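Local atomic coordinates of activated BY transcription factor SSRB (Salmonella enterica, PDB entry 2WNW), a protein that belongs to glycosyl hydrolase family 30 and joins a TIM-barrel domain to a beta-sandwich domain. Residues L85-F95 with G327-L335; M156-Y167 with K201-E212. All blocks are in the same frame, centred on the assembly; numbering follows the deposited sequence.

Interaction 1: residues L85-F95 with G327-L335. With GOL (glycerol), chain F.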
loop_
_atom_site.group_PDB
_atom_site.type_symbol
_atom_site.label_atom_id
_atom_site.label_comp_id
_atom_site.label_asym_id
_atom_site.label_seq_id
_atom_site.Cartn_x
_atom_site.Cartn_y
_atom_site.Cartn_z
ATOM N N LEU A 85 -24.005 10.306 0.928
ATOM C CA LEU A 85 -24.224 9.313 -0.122
ATOM C C LEU A 85 -25.212 8.263 0.369
ATOM O O LEU A 85 -25.458 8.139 1.569
ATOM C CB LEU A 85 -22.921 8.589 -0.482
ATOM C CG LEU A 85 -21.718 9.341 -1.047
ATOM C CD1 LEU A 85 -20.595 8.341 -1.318
ATOM C CD2 LEU A 85 -22.108 10.061 -2.330
ATOM N N ALA A 86 -25.757 7.495 -0.566
ATOM C CA ALA A 86 -26.675 6.420 -0.226
ATOM C C ALA A 86 -26.855 5.506 -1.427
ATOM O O ALA A 86 -26.638 5.910 -2.571
ATOM C CB ALA A 86 -28.027 6.982 0.211
ATOM N N ARG A 87 -27.233 4.264 -1.154
ATOM C CA ARG A 87 -27.490 3.292 -2.208
ATOM C C ARG A 87 -28.827 2.663 -1.855
ATOM O O ARG A 87 -29.150 2.495 -0.678
ATOM C CB ARG A 87 -26.384 2.229 -2.251
ATOM C CG ARG A 87 -26.566 1.146 -3.324
ATOM C CD ARG A 87 -25.213 0.537 -3.704
ATOM N NE ARG A 87 -25.300 -0.590 -4.639
ATOM C CZ ARG A 87 -25.320 -1.873 -4.278
ATOM N NH1 ARG A 87 -25.270 -2.215 -2.995
ATOM N NH2 ARG A 87 -25.358 -2.824 -5.203
ATOM N N MET A 88 -29.613 2.347 -2.874
ATOM C CA MET A 88 -30.920 1.738 -2.668
ATOM C C MET A 88 -31.199 0.760 -3.801
ATOM O O MET A 88 -30.648 0.888 -4.893
ATOM C CB MET A 88 -31.997 2.821 -2.598
ATOM C CG MET A 88 -31.959 3.815 -3.746
ATOM S SD MET A 88 -32.835 5.320 -3.292
ATOM C CE MET A 88 -32.769 6.241 -4.832
ATOM N N PRO A 89 -32.057 -0.236 -3.551
ATOM C CA PRO A 89 -32.393 -1.240 -4.554
ATOM C C PRO A 89 -33.537 -0.913 -5.505
ATOM O O PRO A 89 -34.533 -0.295 -5.117
ATOM C CB PRO A 89 -32.711 -2.461 -3.702
ATOM C CG PRO A 89 -33.447 -1.839 -2.552
ATOM C CD PRO A 89 -32.589 -0.623 -2.227
ATOM N N ILE A 90 -33.364 -1.329 -6.757
ATOM C CA ILE A 90 -34.376 -1.180 -7.795
ATOM C C ILE A 90 -35.016 -2.570 -7.742
ATOM O O ILE A 90 -34.433 -3.552 -8.206
ATOM C CB ILE A 90 -33.726 -0.912 -9.178
ATOM C CG1 ILE A 90 -32.977 0.424 -9.138
ATOM C CG2 ILE A 90 -34.793 -0.909 -10.275
ATOM C CD1 ILE A 90 -32.227 0.772 -10.425
ATOM N N GLN A 91 -36.208 -2.626 -7.151
ATOM C CA GLN A 91 -36.960 -3.859 -6.910
ATOM C C GLN A 91 -36.315 -4.522 -5.686
ATOM O O GLN A 91 -35.387 -3.970 -5.098
ATOM C CB GLN A 91 -36.966 -4.787 -8.135
ATOM C CG GLN A 91 -37.573 -4.116 -9.372
ATOM C CD GLN A 91 -38.005 -5.089 -10.458
ATOM O OE1 GLN A 91 -37.336 -6.093 -10.723
ATOM N NE2 GLN A 91 -39.117 -4.778 -11.112
ATOM N N SER A 92 -36.791 -5.698 -5.298
ATOM C CA SER A 92 -36.282 -6.358 -4.098
ATOM C C SER A 92 -34.838 -6.869 -4.055
ATOM O O SER A 92 -34.251 -7.236 -5.073
ATOM C CB SER A 92 -37.213 -7.517 -3.736
ATOM O OG SER A 92 -37.269 -8.461 -4.790
ATOM N N CYS A 93 -34.278 -6.868 -2.846
ATOM C CA CYS A 93 -32.946 -7.398 -2.580
ATOM C C CYS A 93 -33.217 -8.368 -1.428
ATOM O O CYS A 93 -34.375 -8.524 -1.032
ATOM C CB CYS A 93 -31.957 -6.290 -2.172
ATOM S SG CYS A 93 -32.257 -5.456 -0.601
ATOM N N ASP A 94 -32.196 -9.030 -0.893
ATOM C CA ASP A 94 -32.449 -9.978 0.194
ATOM C C ASP A 94 -33.025 -9.305 1.433
ATOM O O ASP A 94 -33.811 -9.908 2.171
ATOM C CB ASP A 94 -31.178 -10.773 0.540
ATOM C CG ASP A 94 -30.001 -9.889 0.880
ATOM O OD1 ASP A 94 -29.780 -8.890 0.163
ATOM O OD2 ASP A 94 -29.284 -10.208 1.852
ATOM N N PHE A 95 -32.647 -8.052 1.666
ATOM C CA PHE A 95 -33.181 -7.337 2.811
ATOM C C PHE A 95 -34.529 -6.710 2.473
ATOM O O PHE A 95 -34.683 -5.485 2.404
ATOM C CB PHE A 95 -32.182 -6.291 3.316
ATOM C CG PHE A 95 -31.131 -6.870 4.217
ATOM C CD1 PHE A 95 -29.930 -7.356 3.699
ATOM C CD2 PHE A 95 -31.380 -7.006 5.579
ATOM C CE1 PHE A 95 -28.993 -7.976 4.530
ATOM C CE2 PHE A 95 -30.455 -7.622 6.415
ATOM C CZ PHE A 95 -29.257 -8.110 5.890
ATOM N N GLY A 327 -15.322 6.944 -2.811
ATOM C CA GLY A 327 -16.450 7.118 -1.913
ATOM C C GLY A 327 -16.777 5.872 -1.123
ATOM O O GLY A 327 -16.349 4.775 -1.484
ATOM N N PHE A 328 -17.551 6.043 -0.053
ATOM C CA PHE A 328 -17.926 4.943 0.824
ATOM C C PHE A 328 -19.428 4.848 1.061
ATOM O O PHE A 328 -20.067 5.820 1.477
ATOM C CB PHE A 328 -17.217 5.106 2.178
ATOM C CG PHE A 328 -17.738 4.196 3.268
ATOM C CD1 PHE A 328 -17.223 2.912 3.432
ATOM C CD2 PHE A 328 -18.742 4.628 4.133
ATOM C CE1 PHE A 328 -17.695 2.071 4.443
ATOM C CE2 PHE A 328 -19.227 3.795 5.151
ATOM C CZ PHE A 328 -18.698 2.511 5.304
ATOM N N ILE A 329 -19.987 3.674 0.793
ATOM C CA ILE A 329 -21.398 3.435 1.040
ATOM C C ILE A 329 -21.548 2.113 1.782
ATOM O O ILE A 329 -21.238 1.041 1.252
ATOM C CB ILE A 329 -22.233 3.360 -0.250
ATOM C CG1 ILE A 329 -21.982 4.597 -1.119
ATOM C CG2 ILE A 329 -23.719 3.307 0.119
ATOM C CD1 ILE A 329 -22.771 4.600 -2.420
ATOM N N ASP A 330 -22.011 2.214 3.021
ATOM C CA ASP A 330 -22.244 1.062 3.882
ATOM C C ASP A 330 -23.506 0.362 3.373
ATOM O O ASP A 330 -24.237 0.914 2.551
ATOM C CB ASP A 330 -22.439 1.557 5.319
ATOM C CG ASP A 330 -22.720 0.440 6.310
ATOM O OD1 ASP A 330 -22.185 -0.679 6.144
ATOM O OD2 ASP A 330 -23.466 0.697 7.277
ATOM N N TRP A 331 -23.750 -0.856 3.844
ATOM C CA TRP A 331 -24.944 -1.596 3.442
ATOM C C TRP A 331 -26.081 -1.038 4.310
ATOM O O TRP A 331 -26.075 0.156 4.624
ATOM C CB TRP A 331 -24.716 -3.095 3.684
ATOM C CG TRP A 331 -25.736 -4.064 3.099
ATOM C CD1 TRP A 331 -25.891 -5.374 3.456
ATOM C CD2 TRP A 331 -26.706 -3.818 2.060
ATOM N NE1 TRP A 331 -26.889 -5.957 2.715
ATOM C CE2 TRP A 331 -27.409 -5.029 1.851
ATOM C CE3 TRP A 331 -27.051 -2.697 1.289
ATOM C CZ2 TRP A 331 -28.437 -5.152 0.904
ATOM C CZ3 TRP A 331 -28.078 -2.818 0.344
ATOM C CH2 TRP A 331 -28.758 -4.039 0.163
ATOM N N ASN A 332 -27.038 -1.875 4.711
ATOM C CA ASN A 332 -28.172 -1.411 5.525
ATOM C C ASN A 332 -27.818 -0.379 6.597
ATOM O O ASN A 332 -26.967 -0.620 7.447
ATOM C CB ASN A 332 -28.858 -2.587 6.225
ATOM C CG ASN A 332 -29.329 -3.646 5.264
ATOM O OD1 ASN A 332 -30.360 -3.494 4.599
ATOM N ND2 ASN A 332 -28.570 -4.735 5.178
ATOM N N LEU A 333 -28.495 0.765 6.558
ATOM C CA LEU A 333 -28.286 1.829 7.537
ATOM C C LEU A 333 -28.830 1.390 8.883
ATOM O O LEU A 333 -28.298 1.745 9.941
ATOM C CB LEU A 333 -29.078 3.079 7.158
ATOM C CG LEU A 333 -28.709 3.990 6.000
ATOM C CD1 LEU A 333 -29.923 4.833 5.633
ATOM C CD2 LEU A 333 -27.543 4.864 6.397
ATOM N N LEU A 334 -29.911 0.623 8.819
ATOM C CA LEU A 334 -30.631 0.194 10.005
ATOM C C LEU A 334 -31.279 -1.171 9.831
ATOM O O LEU A 334 -31.714 -1.519 8.739
ATOM C CB LEU A 334 -31.718 1.238 10.284
ATOM C CG LEU A 334 -32.892 0.905 11.202
ATOM C CD1 LEU A 334 -32.430 0.991 12.644
ATOM C CD2 LEU A 334 -34.040 1.887 10.947
ATOM N N LEU A 335 -31.355 -1.930 10.921
ATOM C CA LEU A 335 -31.983 -3.249 10.908
ATOM C C LEU A 335 -32.575 -3.510 12.291
ATOM O O LEU A 335 -32.308 -2.759 13.229
ATOM C CB LEU A 335 -30.958 -4.332 10.561
ATOM C CG LEU A 335 -30.407 -4.323 9.127
ATOM C CD1 LEU A 335 -29.357 -5.414 8.980
ATOM C CD2 LEU A 335 -31.542 -4.548 8.133
HETATM C C1 GOL F . -25.891 -8.777 0.657
HETATM O O1 GOL F . -26.834 -8.800 1.726
HETATM C C2 GOL F . -26.543 -8.116 -0.582
HETATM O O2 GOL F . -27.717 -8.775 -0.932
HETATM C C3 GOL F . -25.668 -8.205 -1.837
HETATM O O3 GOL F . -24.420 -7.600 -1.728
#

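Interaction 2: residues M156-Y167 with K201-E212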
loop_
_atom_site.group_PDB
_atom_site.type_symbol
_atom_site.label_atom_id
_atom_site.label_comp_id
_atom_site.label_asym_id
_atom_site.label_seq_id
_atom_site.Cartn_x
_atom_site.Cartn_y
_atom_site.Cartn_z
ATOM N N MET A 156 -36.769 -14.449 -9.506
ATOM C CA MET A 156 -35.892 -13.352 -9.102
ATOM C C MET A 156 -34.706 -13.896 -8.301
ATOM O O MET A 156 -33.625 -13.302 -8.299
ATOM C CB MET A 156 -36.662 -12.321 -8.273
ATOM C CG MET A 156 -37.646 -11.498 -9.093
ATOM S SD MET A 156 -38.432 -10.205 -8.142
ATOM C CE MET A 156 -37.127 -8.955 -8.096
ATOM N N ASN A 157 -34.911 -15.031 -7.634
ATOM C CA ASN A 157 -33.853 -15.662 -6.844
ATOM C C ASN A 157 -33.127 -16.732 -7.661
ATOM O O ASN A 157 -33.592 -17.144 -8.725
ATOM C CB ASN A 157 -34.428 -16.359 -5.603
ATOM C CG ASN A 157 -35.400 -15.497 -4.833
ATOM O OD1 ASN A 157 -36.592 -15.810 -4.752
ATOM N ND2 ASN A 157 -34.904 -14.413 -4.254
ATOM N N GLY A 158 -31.986 -17.175 -7.145
ATOM C CA GLY A 158 -31.228 -18.237 -7.785
ATOM C C GLY A 158 -30.477 -17.959 -9.065
ATOM O O GLY A 158 -30.233 -18.880 -9.846
ATOM N N GLY A 159 -30.103 -16.707 -9.294
ATOM C CA GLY A 159 -29.360 -16.386 -10.496
ATOM C C GLY A 159 -30.196 -16.212 -11.748
ATOM O O GLY A 159 -31.212 -15.517 -11.742
ATOM N N GLY A 160 -29.768 -16.860 -12.824
ATOM C CA GLY A 160 -30.463 -16.731 -14.090
ATOM C C GLY A 160 -29.919 -15.498 -14.789
ATOM O O GLY A 160 -29.063 -14.802 -14.239
ATOM N N LYS A 161 -30.399 -15.223 -15.998
ATOM C CA LYS A 161 -29.942 -14.055 -16.744
ATOM C C LYS A 161 -31.118 -13.319 -17.369
ATOM O O LYS A 161 -32.204 -13.877 -17.522
ATOM C CB LYS A 161 -28.970 -14.472 -17.850
ATOM C CG LYS A 161 -27.785 -15.279 -17.358
ATOM C CD LYS A 161 -26.787 -15.556 -18.470
ATOM C CE LYS A 161 -26.023 -14.297 -18.856
ATOM N NZ LYS A 161 -24.938 -14.584 -19.835
ATOM N N LEU A 162 -30.899 -12.056 -17.719
ATOM C CA LEU A 162 -31.937 -11.259 -18.354
ATOM C C LEU A 162 -32.068 -11.795 -19.775
ATOM O O LEU A 162 -31.068 -11.961 -20.470
ATOM C CB LEU A 162 -31.520 -9.782 -18.390
ATOM C CG LEU A 162 -32.469 -8.796 -19.079
ATOM C CD1 LEU A 162 -33.804 -8.787 -18.360
ATOM C CD2 LEU A 162 -31.851 -7.398 -19.072
ATOM N N ARG A 163 -33.289 -12.100 -20.203
ATOM C CA ARG A 163 -33.472 -12.603 -21.558
ATOM C C ARG A 163 -33.067 -11.490 -22.512
ATOM O O ARG A 163 -33.428 -10.332 -22.311
ATOM C CB ARG A 163 -34.929 -13.012 -21.795
ATOM C CG ARG A 163 -35.318 -14.301 -21.090
ATOM C CD ARG A 163 -36.676 -14.797 -21.569
ATOM N NE ARG A 163 -37.777 -13.990 -21.057
ATOM C CZ ARG A 163 -38.756 -13.491 -21.807
ATOM N NH1 ARG A 163 -38.776 -13.707 -23.114
ATOM N NH2 ARG A 163 -39.730 -12.791 -21.244
ATOM N N ARG A 164 -32.310 -11.839 -23.545
ATOM C CA ARG A 164 -31.846 -10.840 -24.498
ATOM C C ARG A 164 -32.977 -9.990 -25.065
ATOM O O ARG A 164 -32.796 -8.798 -25.304
ATOM C CB ARG A 164 -31.081 -11.506 -25.645
ATOM C CG ARG A 164 -30.540 -10.512 -26.663
ATOM C CD ARG A 164 -29.535 -9.553 -26.028
ATOM N NE ARG A 164 -29.339 -8.355 -26.842
ATOM C CZ ARG A 164 -28.408 -7.435 -26.610
ATOM N NH1 ARG A 164 -27.579 -7.569 -25.585
ATOM N NH2 ARG A 164 -28.311 -6.376 -27.405
ATOM N N GLU A 165 -34.144 -10.593 -25.268
ATOM C CA GLU A 165 -35.269 -9.846 -25.814
ATOM C C GLU A 165 -35.941 -8.943 -24.780
ATOM O O GLU A 165 -36.918 -8.257 -25.091
ATOM C CB GLU A 165 -36.304 -10.796 -26.439
ATOM C CG GLU A 165 -36.969 -11.780 -25.486
ATOM C CD GLU A 165 -36.173 -13.065 -25.288
ATOM O OE1 GLU A 165 -36.767 -14.050 -24.797
ATOM O OE2 GLU A 165 -34.967 -13.098 -25.613
ATOM N N CYS A 166 -35.415 -8.936 -23.555
ATOM C CA CYS A 166 -35.973 -8.099 -22.492
ATOM C C CYS A 166 -35.042 -6.970 -22.056
ATOM O O CYS A 166 -35.323 -6.278 -21.076
ATOM C CB CYS A 166 -36.330 -8.950 -21.270
ATOM S SG CYS A 166 -37.672 -10.123 -21.559
ATOM N N TYR A 167 -33.938 -6.777 -22.772
ATOM C CA TYR A 167 -33.006 -5.712 -22.410
ATOM C C TYR A 167 -33.683 -4.349 -22.473
ATOM O O TYR A 167 -33.576 -3.551 -21.541
ATOM C CB TYR A 167 -31.774 -5.739 -23.324
ATOM C CG TYR A 167 -30.663 -6.646 -22.828
ATOM C CD1 TYR A 167 -30.932 -7.951 -22.412
ATOM C CD2 TYR A 167 -29.338 -6.204 -22.794
ATOM C CE1 TYR A 167 -29.909 -8.798 -21.974
ATOM C CE2 TYR A 167 -28.308 -7.041 -22.361
ATOM C CZ TYR A 167 -28.598 -8.335 -21.956
ATOM O OH TYR A 167 -27.579 -9.169 -21.552
ATOM N N LYS A 201 -27.114 -16.158 -6.151
ATOM C CA LYS A 201 -27.457 -16.142 -4.730
ATOM C C LYS A 201 -28.802 -16.841 -4.547
ATOM O O LYS A 201 -29.577 -16.930 -5.493
ATOM C CB LYS A 201 -27.572 -14.701 -4.226
ATOM C CG LYS A 201 -26.294 -13.882 -4.338
ATOM C CD LYS A 201 -25.220 -14.417 -3.405
ATOM C CE LYS A 201 -23.982 -13.541 -3.437
ATOM N NZ LYS A 201 -22.906 -14.095 -2.568
ATOM N N THR A 202 -29.079 -17.338 -3.343
ATOM C CA THR A 202 -30.360 -17.988 -3.083
ATOM C C THR A 202 -31.432 -16.902 -3.036
ATOM O O THR A 202 -32.632 -17.189 -3.042
ATOM C CB THR A 202 -30.363 -18.749 -1.739
ATOM O OG1 THR A 202 -30.003 -17.854 -0.682
ATOM C CG2 THR A 202 -29.382 -19.913 -1.781
ATOM N N TRP A 203 -30.986 -15.651 -2.972
ATOM C CA TRP A 203 -31.896 -14.512 -2.959
ATOM C C TRP A 203 -31.810 -13.788 -4.305
ATOM O O TRP A 203 -31.229 -14.311 -5.250
ATOM C CB TRP A 203 -31.559 -13.563 -1.805
ATOM C CG TRP A 203 -30.126 -13.113 -1.746
ATOM C CD1 TRP A 203 -29.520 -12.183 -2.542
ATOM C CD2 TRP A 203 -29.129 -13.551 -0.813
ATOM N NE1 TRP A 203 -28.209 -12.012 -2.160
ATOM C CE2 TRP A 203 -27.943 -12.841 -1.101
ATOM C CE3 TRP A 203 -29.125 -14.477 0.240
ATOM C CZ2 TRP A 203 -26.758 -13.027 -0.373
ATOM C CZ3 TRP A 203 -27.949 -14.662 0.965
ATOM C CH2 TRP A 203 -26.782 -13.938 0.653
ATOM N N ASP A 204 -32.387 -12.595 -4.388
ATOM C CA ASP A 204 -32.402 -11.819 -5.630
ATOM C C ASP A 204 -31.020 -11.667 -6.258
ATOM O O ASP A 204 -30.108 -11.111 -5.649
ATOM C CB ASP A 204 -33.002 -10.443 -5.361
ATOM C CG ASP A 204 -34.329 -10.529 -4.638
ATOM O OD1 ASP A 204 -35.381 -10.374 -5.295
ATOM O OD2 ASP A 204 -34.312 -10.771 -3.411
ATOM N N SER A 205 -30.880 -12.156 -7.484
ATOM C CA SER A 205 -29.612 -12.090 -8.198
ATOM C C SER A 205 -29.833 -12.288 -9.697
ATOM O O SER A 205 -30.861 -12.810 -10.116
ATOM C CB SER A 205 -28.656 -13.158 -7.654
ATOM O OG SER A 205 -29.284 -14.430 -7.602
ATOM N N CYS A 206 -28.864 -11.867 -10.499
ATOM C CA CYS A 206 -28.961 -11.986 -11.950
ATOM C C CYS A 206 -27.555 -11.897 -12.528
ATOM O O CYS A 206 -26.781 -11.020 -12.146
ATOM C CB CYS A 206 -29.835 -10.856 -12.505
ATOM S SG CYS A 206 -30.215 -10.981 -14.267
ATOM N N LEU A 207 -27.230 -12.797 -13.452
ATOM C CA LEU A 207 -25.903 -12.829 -14.056
ATOM C C LEU A 207 -25.789 -12.103 -15.391
ATOM O O LEU A 207 -26.697 -12.145 -16.220
ATOM C CB LEU A 207 -25.457 -14.277 -14.267
ATOM C CG LEU A 207 -25.446 -15.221 -13.065
ATOM C CD1 LEU A 207 -25.093 -16.623 -13.545
ATOM C CD2 LEU A 207 -24.445 -14.738 -12.027
ATOM N N TYR A 208 -24.654 -11.441 -15.580
ATOM C CA TYR A 208 -24.334 -10.722 -16.812
ATOM C C TYR A 208 -22.854 -10.954 -17.070
ATOM O O TYR A 208 -22.053 -10.928 -16.134
ATOM C CB TYR A 208 -24.506 -9.210 -16.662
ATOM C CG TYR A 208 -25.910 -8.670 -16.568
ATOM C CD1 TYR A 208 -26.523 -8.073 -17.672
ATOM C CD2 TYR A 208 -26.588 -8.660 -15.351
ATOM C CE1 TYR A 208 -27.777 -7.463 -17.556
ATOM C CE2 TYR A 208 -27.834 -8.061 -15.225
ATOM C CZ TYR A 208 -28.419 -7.461 -16.329
ATOM O OH TYR A 208 -29.636 -6.834 -16.181
ATOM N N SER A 209 -22.487 -11.179 -18.325
ATOM C CA SER A 209 -21.078 -11.330 -18.666
ATOM C C SER A 209 -20.639 -9.869 -18.750
ATOM O O SER A 209 -21.489 -8.981 -18.768
ATOM C CB SER A 209 -20.918 -11.985 -20.035
ATOM O OG SER A 209 -21.488 -11.161 -21.038
ATOM N N VAL A 210 -19.339 -9.604 -18.801
ATOM C CA VAL A 210 -18.889 -8.213 -18.880
ATOM C C VAL A 210 -19.401 -7.552 -20.167
ATOM O O VAL A 210 -19.734 -6.363 -20.177
ATOM C CB VAL A 210 -17.338 -8.112 -18.792
ATOM C CG1 VAL A 210 -16.693 -8.813 -19.964
ATOM C CG2 VAL A 210 -16.915 -6.652 -18.736
ATOM N N GLU A 211 -19.481 -8.329 -21.244
ATOM C CA GLU A 211 -19.983 -7.811 -22.518
ATOM C C GLU A 211 -21.454 -7.401 -22.373
ATOM O O GLU A 211 -21.872 -6.355 -22.870
ATOM C CB GLU A 211 -19.879 -8.877 -23.617
ATOM C CG GLU A 211 -18.465 -9.264 -24.053
ATOM C CD GLU A 211 -17.725 -10.119 -23.033
ATOM O OE1 GLU A 211 -18.384 -10.842 -22.251
ATOM O OE2 GLU A 211 -16.478 -10.078 -23.033
ATOM N N GLU A 212 -22.234 -8.240 -21.695
ATOM C CA GLU A 212 -23.659 -7.981 -21.488
ATOM C C GLU A 212 -23.922 -6.804 -20.564
ATOM O O GLU A 212 -24.793 -5.972 -20.833
ATOM C CB GLU A 212 -24.337 -9.234 -20.933
ATOM C CG GLU A 212 -24.473 -10.344 -21.957
ATOM C CD GLU A 212 -24.727 -11.697 -21.329
ATOM O OE1 GLU A 212 -24.968 -12.664 -22.086
ATOM O OE2 GLU A 212 -24.676 -11.797 -20.083
HETATM O O HOH W 1 -28.319 -10.869 -17.662
#

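Interaction 1: residues L85-F95 with G327-L335
Glycerol O1 is gripped from both segments: Trp331 NE1 donates to it at 3.0 Å through a bent N-H...O angle of 137°, while O1 itself donates to Asp94 OD2 at 2.8 Å. The same carboxylate oxygen is also bonded by Asn342 ND2, which gives Asp94 a second partner. O1 lies at the edge of the Phe95 ring, near its plane. One face of that ring is covered by Asn332, whose ND2 stands 3.2 Å above the plane and over the centre of the Phe95 ring; the amide is fixed from its other end by a hydrogen bond between OD1 and Thr53. Phe95 and the pyrrole half of Trp331 stand almost perpendicular, with planes at 86° and centroids 5.1 Å apart. Deeper down, the contact belongs to the TIM barrel. Strands 85-90 and 327-330 both flank strand 48-51 in the closed parallel sheet, consistent with the absence of any direct hydrogen bond between them; their short axes come within 6.8 Å at the closest. Side chains fill the gap instead. The backbone sets Arg87 CB 3.7 Å from Ile329 CG2. Beyond it, CG anti to the backbone N (chi1 180°) and a chain extended to NE carry the guanidinium on to salt bridges with Asp239 and Glu294, which would balance a buried charge. Leu85 crosses Ile329 at about a right angle, its CD1 lying 4.0 Å from Ile329 CG1 and also against the carbonyl oxygen of Phe328.

Interaction 2: residues M156-Y167 with K201-E212
Ser205 fastens the tight end of this contact through its backbone and its hydroxyl. Its N donates to Met156 O at 3.1 Å, while OG accepts from Gly159 N at 3.0 Å and from Lys201 N, and donates to Trp203 O. Three partners thus fix the hydroxyl's rotation. Farther along, Leu207 N meets Gly160 O at 2.8 Å, and an N-H...O angle of 175° marks this bond as nearly straight. Beside these, the bond from Gly158 N to Lys201 O is weak and bent, on the solvent side, where Gly158 and Thr202 are exposed. The other end is looser: a water accepts from Leu162 N, donates to Leu207 O, and sits over the centre of the Tyr208 ring. Lys161, its chain bent at chi3 (72°), brings NZ to 2.8 Å from Glu212 OE2, on the syn lone pair, in a partly exposed salt bridge. Tyr167 OH packs against Glu212 CB at 3.3 Å. Ser209 N reaches the same OE2 from above the carboxylate plane, and Glu212 N returns a bond to Ser209 OG. This reciprocal pair is a capping box starting helix 210-227, set where two beta-alpha loops of the TIM barrel lie side by side.

In the fold
Interactions 1 and 2 have centres 19 Å apart, yet their loops meet directly. Ser92 OG of 85-95 lies 2.7 Å from Asp204 OD1 of 201-212, a probable hydrogen bond, and Met156 CE packs against the same Ser92 OG at 3.3 Å. Next to this, Asp94 CB touches Trp203 CG at 3.4 Å, so the residue that binds glycerol in interaction 1 rests against the indole of interaction 2. That indole borders the same glycerol, Trp203 NE1 lying 3.5 Å from glycerol O2. Glu196, Glu294 and Trp144 also bond this glycerol, which probably comes from the crystallisation liquor but is consistent with a pocket at the C-terminal end of the barrel strands.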